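Local atomic coordinates of hydrogenase expression protein (Thiobacillus denitrificans, PDB entry 3SB1), a protein that belongs to the HupH/HyaF family and probably takes part in the expression or maturation of hydrogenase. Residues A[54-59]-A[65-70]; A[58-63]-A[132-137]. One frame throughout, in Å; residues are numbered along the deposited sequence.

Contact 1. Residues A[54-59]-A[65-70]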
loop_
_atom_site.group_PDB
_atom_site.type_symbol
_atom_site.label_atom_id
_atom_site.label_comp_id
_atom_site.label_asym_id
_atom_site.label_seq_id
_atom_site.Cartn_x
_atom_site.Cartn_y
_atom_site.Cartn_z
ATOM N N ALA A 54 -21.137 2.319 4.579
ATOM C CA ALA A 54 -21.828 1.326 3.754
ATOM C C ALA A 54 -22.318 1.939 2.445
ATOM O O ALA A 54 -22.232 1.287 1.402
ATOM C CB ALA A 54 -22.953 0.649 4.508
ATOM N N GLU A 55 -22.776 3.189 2.479
ATOM C CA GLU A 55 -23.233 3.866 1.278
ATOM C C GLU A 55 -22.052 4.166 0.354
ATOM O O GLU A 55 -22.166 3.981 -0.868
ATOM C CB GLU A 55 -23.926 5.169 1.618
ATOM C CG GLU A 55 -25.186 5.064 2.498
ATOM C CD GLU A 55 -25.558 6.418 3.157
ATOM O OE1 GLU A 55 -24.794 7.416 3.009
ATOM O OE2 GLU A 55 -26.598 6.469 3.851
ATOM N N HIS A 56 -20.957 4.633 0.931
ATOM C CA HIS A 56 -19.749 4.870 0.111
ATOM C C HIS A 56 -19.254 3.588 -0.564
ATOM O O HIS A 56 -18.759 3.602 -1.711
ATOM C CB HIS A 56 -18.658 5.549 0.923
ATOM C CG HIS A 56 -19.001 6.926 1.322
ATOM N ND1 HIS A 56 -19.721 7.759 0.494
ATOM C CD2 HIS A 56 -18.695 7.652 2.416
ATOM C CE1 HIS A 56 -19.840 8.944 1.066
ATOM N NE2 HIS A 56 -19.242 8.901 2.237
ATOM N N LEU A 57 -19.317 2.450 0.147
ATOM C CA LEU A 57 -18.958 1.173 -0.432
ATOM C C LEU A 57 -19.834 0.809 -1.632
ATOM O O LEU A 57 -19.306 0.371 -2.668
ATOM C CB LEU A 57 -18.972 0.072 0.611
ATOM C CG LEU A 57 -17.825 0.015 1.600
ATOM C CD1 LEU A 57 -18.190 -0.859 2.819
ATOM C CD2 LEU A 57 -16.510 -0.485 0.897
ATOM N N HIS A 58 -21.145 1.017 -1.504
ATOM C CA HIS A 58 -22.052 0.776 -2.602
ATOM C C HIS A 58 -21.640 1.671 -3.811
ATOM O O HIS A 58 -21.588 1.202 -4.927
ATOM C CB HIS A 58 -23.460 1.085 -2.171
ATOM C CG HIS A 58 -24.486 0.766 -3.207
ATOM N ND1 HIS A 58 -25.048 1.731 -4.019
ATOM C CD2 HIS A 58 -25.052 -0.407 -3.559
ATOM C CE1 HIS A 58 -25.938 1.160 -4.814
ATOM N NE2 HIS A 58 -25.957 -0.135 -4.558
ATOM N N HIS A 59 -21.329 2.939 -3.530
ATOM C CA HIS A 59 -20.964 3.914 -4.558
ATOM C C HIS A 59 -19.686 3.488 -5.281
ATOM O O HIS A 59 -19.580 3.570 -6.507
ATOM C CB HIS A 59 -20.787 5.303 -3.937
ATOM C CG HIS A 59 -20.541 6.381 -4.937
ATOM N ND1 HIS A 59 -21.538 6.844 -5.756
ATOM C CD2 HIS A 59 -19.426 7.068 -5.270
ATOM C CE1 HIS A 59 -21.059 7.793 -6.543
ATOM N NE2 HIS A 59 -19.787 7.964 -6.251
ATOM N N GLU A 65 -15.848 5.065 -8.236
ATOM C CA GLU A 65 -15.417 6.326 -7.604
ATOM C C GLU A 65 -15.183 6.173 -6.105
ATOM O O GLU A 65 -16.081 5.806 -5.344
ATOM C CB GLU A 65 -16.430 7.444 -7.818
ATOM C CG GLU A 65 -16.707 7.800 -9.278
ATOM C CD GLU A 65 -17.690 8.935 -9.440
ATOM O OE1 GLU A 65 -18.580 9.119 -8.573
ATOM O OE2 GLU A 65 -17.591 9.635 -10.467
ATOM N N ALA A 66 -13.969 6.530 -5.724
ATOM C CA ALA A 66 -13.607 6.550 -4.324
ATOM C C ALA A 66 -14.290 7.743 -3.572
ATOM O O ALA A 66 -14.720 8.759 -4.169
ATOM C CB ALA A 66 -12.074 6.586 -4.203
ATOM N N SER A 67 -14.351 7.646 -2.255
ATOM C CA SER A 67 -14.964 8.668 -1.432
ATOM C C SER A 67 -14.161 8.810 -0.155
ATOM O O SER A 67 -13.380 7.928 0.174
ATOM C CB SER A 67 -16.368 8.184 -0.991
ATOM O OG SER A 67 -17.237 8.008 -2.089
ATOM N N THR A 68 -14.384 9.911 0.546
ATOM C CA THR A 68 -13.759 10.111 1.830
ATOM C C THR A 68 -14.750 10.665 2.830
ATOM O O THR A 68 -15.775 11.302 2.459
ATOM C CB THR A 68 -12.558 11.062 1.765
ATOM O OG1 THR A 68 -12.994 12.334 1.266
ATOM C CG2 THR A 68 -11.461 10.531 0.882
ATOM N N ILE A 69 -14.472 10.358 4.093
ATOM C CA ILE A 69 -15.197 10.885 5.252
ATOM C C ILE A 69 -14.121 11.598 6.076
ATOM O O ILE A 69 -13.213 10.956 6.623
ATOM C CB ILE A 69 -15.859 9.801 6.092
ATOM C CG1 ILE A 69 -16.893 9.097 5.230
ATOM C CG2 ILE A 69 -16.474 10.444 7.413
ATOM C CD1 ILE A 69 -17.463 7.849 5.875
ATOM N N ASP A 70 -14.198 12.921 6.086
ATOM C CA ASP A 70 -13.236 13.786 6.793
ATOM C C ASP A 70 -13.525 13.827 8.293
ATOM O O ASP A 70 -14.175 14.744 8.827
ATOM C CB ASP A 70 -13.271 15.207 6.226
ATOM C CG ASP A 70 -12.139 16.075 6.739
ATOM O OD1 ASP A 70 -11.368 15.632 7.629
ATOM O OD2 ASP A 70 -12.021 17.236 6.244
HETATM O O HOH W 1 -17.212 5.737 -2.902
#
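Ser67 CB lies over one face of the His56 imidazole, 3.9 Å from the ring centroid, in a CH-pi contact displaced toward the rim, while Ile69 of the same edge strand meets the ring edge, Ile69 CG1 standing 3.6 Å from His56 CD2. The ring is also anchored within its own helix by a hydrogen bond from NE2 to Glu52. With an alanine in place of His56, Ser67 and Ile69 would probably lose the ring that lies against them both, and the Glu52 carboxylate its hydrogen-bond donor. The direct polar link belongs to His59, one turn later, whose CG is anti to the backbone N (chi1 -175°), which carries the ring to Glu65, just before the strand. His59 NE2 donates to Glu65 OE1 at 2.9 Å, a bent bond (137° at the hydrogen) that uses the anti lone pair and lies 22° out of the ring plane. A water adds a second polar bridge, donating to His56 O and Glu65 O. Helix and strand run nearly antiparallel, and their axes approach to 9.2 Å: an alpha-beta hairpin in which the chain turns back so that its strand borders the antiparallel sheet.

Contact 2. Residues A[58-63]-A[132-137]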
loop_
_atom_site.group_PDB
_atom_site.type_symbol
_atom_site.label_atom_id
_atom_site.label_comp_id
_atom_site.label_asym_id
_atom_site.label_seq_id
_atom_site.Cartn_x
_atom_site.Cartn_y
_atom_site.Cartn_z
ATOM N N HIS A 58 -21.145 1.017 -1.504
ATOM C CA HIS A 58 -22.052 0.776 -2.602
ATOM C C HIS A 58 -21.640 1.671 -3.811
ATOM O O HIS A 58 -21.588 1.202 -4.927
ATOM C CB HIS A 58 -23.460 1.085 -2.171
ATOM C CG HIS A 58 -24.486 0.766 -3.207
ATOM N ND1 HIS A 58 -25.048 1.731 -4.019
ATOM C CD2 HIS A 58 -25.052 -0.407 -3.559
ATOM C CE1 HIS A 58 -25.938 1.160 -4.814
ATOM N NE2 HIS A 58 -25.957 -0.135 -4.558
ATOM N N HIS A 59 -21.329 2.939 -3.530
ATOM C CA HIS A 59 -20.964 3.914 -4.558
ATOM C C HIS A 59 -19.686 3.488 -5.281
ATOM O O HIS A 59 -19.580 3.570 -6.507
ATOM C CB HIS A 59 -20.787 5.303 -3.937
ATOM C CG HIS A 59 -20.541 6.381 -4.937
ATOM N ND1 HIS A 59 -21.538 6.844 -5.756
ATOM C CD2 HIS A 59 -19.426 7.068 -5.270
ATOM C CE1 HIS A 59 -21.059 7.793 -6.543
ATOM N NE2 HIS A 59 -19.787 7.964 -6.251
ATOM N N LEU A 60 -18.703 3.034 -4.510
ATOM C CA LEU A 60 -17.433 2.608 -5.062
ATOM C C LEU A 60 -17.680 1.421 -5.999
ATOM O O LEU A 60 -17.144 1.380 -7.105
ATOM C CB LEU A 60 -16.510 2.187 -3.932
ATOM C CG LEU A 60 -15.158 1.663 -4.370
ATOM C CD1 LEU A 60 -14.329 2.684 -5.086
ATOM C CD2 LEU A 60 -14.376 1.074 -3.163
ATOM N N LEU A 61 -18.435 0.434 -5.545
ATOM C CA LEU A 61 -18.725 -0.716 -6.353
ATOM C C LEU A 61 -19.503 -0.394 -7.626
ATOM O O LEU A 61 -19.199 -0.869 -8.662
ATOM C CB LEU A 61 -19.501 -1.753 -5.524
ATOM C CG LEU A 61 -18.652 -2.332 -4.382
ATOM C CD1 LEU A 61 -19.564 -2.889 -3.263
ATOM C CD2 LEU A 61 -17.756 -3.396 -5.032
ATOM N N GLU A 62 -20.469 0.481 -7.525
ATOM C CA GLU A 62 -21.276 0.788 -8.683
ATOM C C GLU A 62 -20.589 1.715 -9.686
ATOM O O GLU A 62 -20.715 1.511 -10.881
ATOM C CB GLU A 62 -22.573 1.423 -8.210
ATOM C CG GLU A 62 -23.467 0.541 -7.343
ATOM C CD GLU A 62 -24.134 -0.650 -8.036
ATOM O OE1 GLU A 62 -24.160 -0.753 -9.293
ATOM O OE2 GLU A 62 -24.670 -1.488 -7.267
ATOM N N THR A 63 -19.847 2.685 -9.182
ATOM C CA THR A 63 -19.280 3.725 -10.029
ATOM C C THR A 63 -17.775 3.716 -10.235
ATOM O O THR A 63 -17.289 4.346 -11.145
ATOM C CB THR A 63 -19.641 5.114 -9.507
ATOM O OG1 THR A 63 -18.825 5.445 -8.391
ATOM C CG2 THR A 63 -21.175 5.217 -9.181
ATOM N N VAL A 132 -12.776 5.354 1.243
ATOM C CA VAL A 132 -13.446 4.187 0.723
ATOM C C VAL A 132 -12.940 4.090 -0.727
ATOM O O VAL A 132 -13.237 4.917 -1.577
ATOM C CB VAL A 132 -14.918 4.250 0.881
ATOM C CG1 VAL A 132 -15.591 3.052 0.139
ATOM C CG2 VAL A 132 -15.332 4.371 2.378
ATOM N N ALA A 133 -12.140 3.071 -0.980
ATOM C CA ALA A 133 -11.387 2.915 -2.222
ATOM C C ALA A 133 -10.784 1.542 -2.324
ATOM O O ALA A 133 -10.588 0.854 -1.305
ATOM C CB ALA A 133 -10.237 3.983 -2.210
ATOM N N PHE A 134 -10.427 1.135 -3.552
ATOM C CA PHE A 134 -9.733 -0.106 -3.745
ATOM C C PHE A 134 -8.265 -0.033 -3.220
ATOM O O PHE A 134 -7.720 -1.022 -2.719
ATOM C CB PHE A 134 -9.826 -0.614 -5.193
ATOM C CG PHE A 134 -11.231 -0.780 -5.660
ATOM C CD1 PHE A 134 -12.020 -1.809 -5.144
ATOM C CD2 PHE A 134 -11.817 0.090 -6.587
ATOM C CE1 PHE A 134 -13.352 -1.974 -5.536
ATOM C CE2 PHE A 134 -13.145 -0.098 -6.985
ATOM C CZ PHE A 134 -13.906 -1.106 -6.469
ATOM N N VAL A 135 -7.694 1.156 -3.264
ATOM C CA VAL A 135 -6.371 1.408 -2.675
ATOM C C VAL A 135 -6.324 2.929 -2.474
ATOM O O VAL A 135 -6.856 3.677 -3.292
ATOM C CB VAL A 135 -5.201 0.883 -3.501
ATOM C CG1 VAL A 135 -5.150 1.588 -4.836
ATOM C CG2 VAL A 135 -3.895 1.058 -2.720
ATOM N N PRO A 136 -5.719 3.388 -1.362
ATOM C CA PRO A 136 -5.671 4.838 -1.196
ATOM C C PRO A 136 -4.835 5.496 -2.287
ATOM O O PRO A 136 -3.750 5.000 -2.634
ATOM C CB PRO A 136 -5.014 5.025 0.152
ATOM C CG PRO A 136 -5.219 3.779 0.901
ATOM C CD PRO A 136 -5.200 2.688 -0.173
ATOM N N GLU A 137 -5.289 6.674 -2.731
ATOM C CA GLU A 137 -4.612 7.370 -3.814
ATOM C C GLU A 137 -3.129 7.616 -3.525
ATOM O O GLU A 137 -2.222 7.527 -4.387
ATOM C CB GLU A 137 -5.326 8.734 -4.063
ATOM C CG GLU A 137 -4.901 9.420 -5.300
ATOM C CD GLU A 137 -5.264 8.621 -6.549
ATOM O OE1 GLU A 137 -6.199 7.784 -6.457
ATOM O OE2 GLU A 137 -4.626 8.831 -7.621
#
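The Phe134 ring receives Leu60 over one face: Leu60 CD2 sits above the ring centre, 4.0 Å from the centroid and 10° off the normal, a nearly vertical CH-pi contact. Leu60 CG covers the same face nearer the rim, and Leu60 CD1 comes to 3.6 Å from Phe134 CE2, so the whole isobutyl fork is laid across the ring. Within the helix, the His59 ring has Thr63 OG1 over one of its faces and the His58 ring has Glu62 CG over one of its own, both offset toward the rim.

With CG anti to the backbone N (chi1 178°), the Leu60 side chain extends from the helix toward the loop that follows strand 125-132. There Leu60 CD2 does double duty, for besides lying over the ring it is 3.6 Å from Ala133 CA and 4.0 Å from Val132 CG1, wedged between the end of the strand and the aromatic side chain. The helix terminus has its own polar fastening: His59 O accepts both Thr63 N and, at 2.8 Å, Thr63 OG1, which arrive from opposite faces of the carbonyl plane.

On the subunit side, Phe134 packs on Arg143 of the second subunit, and Leu61 O accepts a hydrogen bond from that same arginine. Between the two segments themselves no hydrogen bond is made; the contact is apolar and rests on shape and dispersion, with one leucine filling the angle between Phe134, Ala133 CA and Val132.

How the contacts relate
Contacts 1 and 2 draw on the same helix, 48-63, and share His58 and His59: contact 1 sets it against the edge strand 67-69, contact 2 against the end of strand 125-132 and the loop that follows. Their centres are about 6 Å apart; contact 1 is the more exposed, partly polar one, and contact 2 the buried, apolar one. They meet at the sheet edge, where Ser67 O and Val132 N lie 2.9 Å apart in a probable backbone hydrogen bond joining the two strands. Packing also joins them, with Glu65 O 3.6 Å from Leu60 CD1 and His56 O 3.7 Å from Val132 CG1. Both touch the second subunit, which places this corner of the fold at the dimer interface.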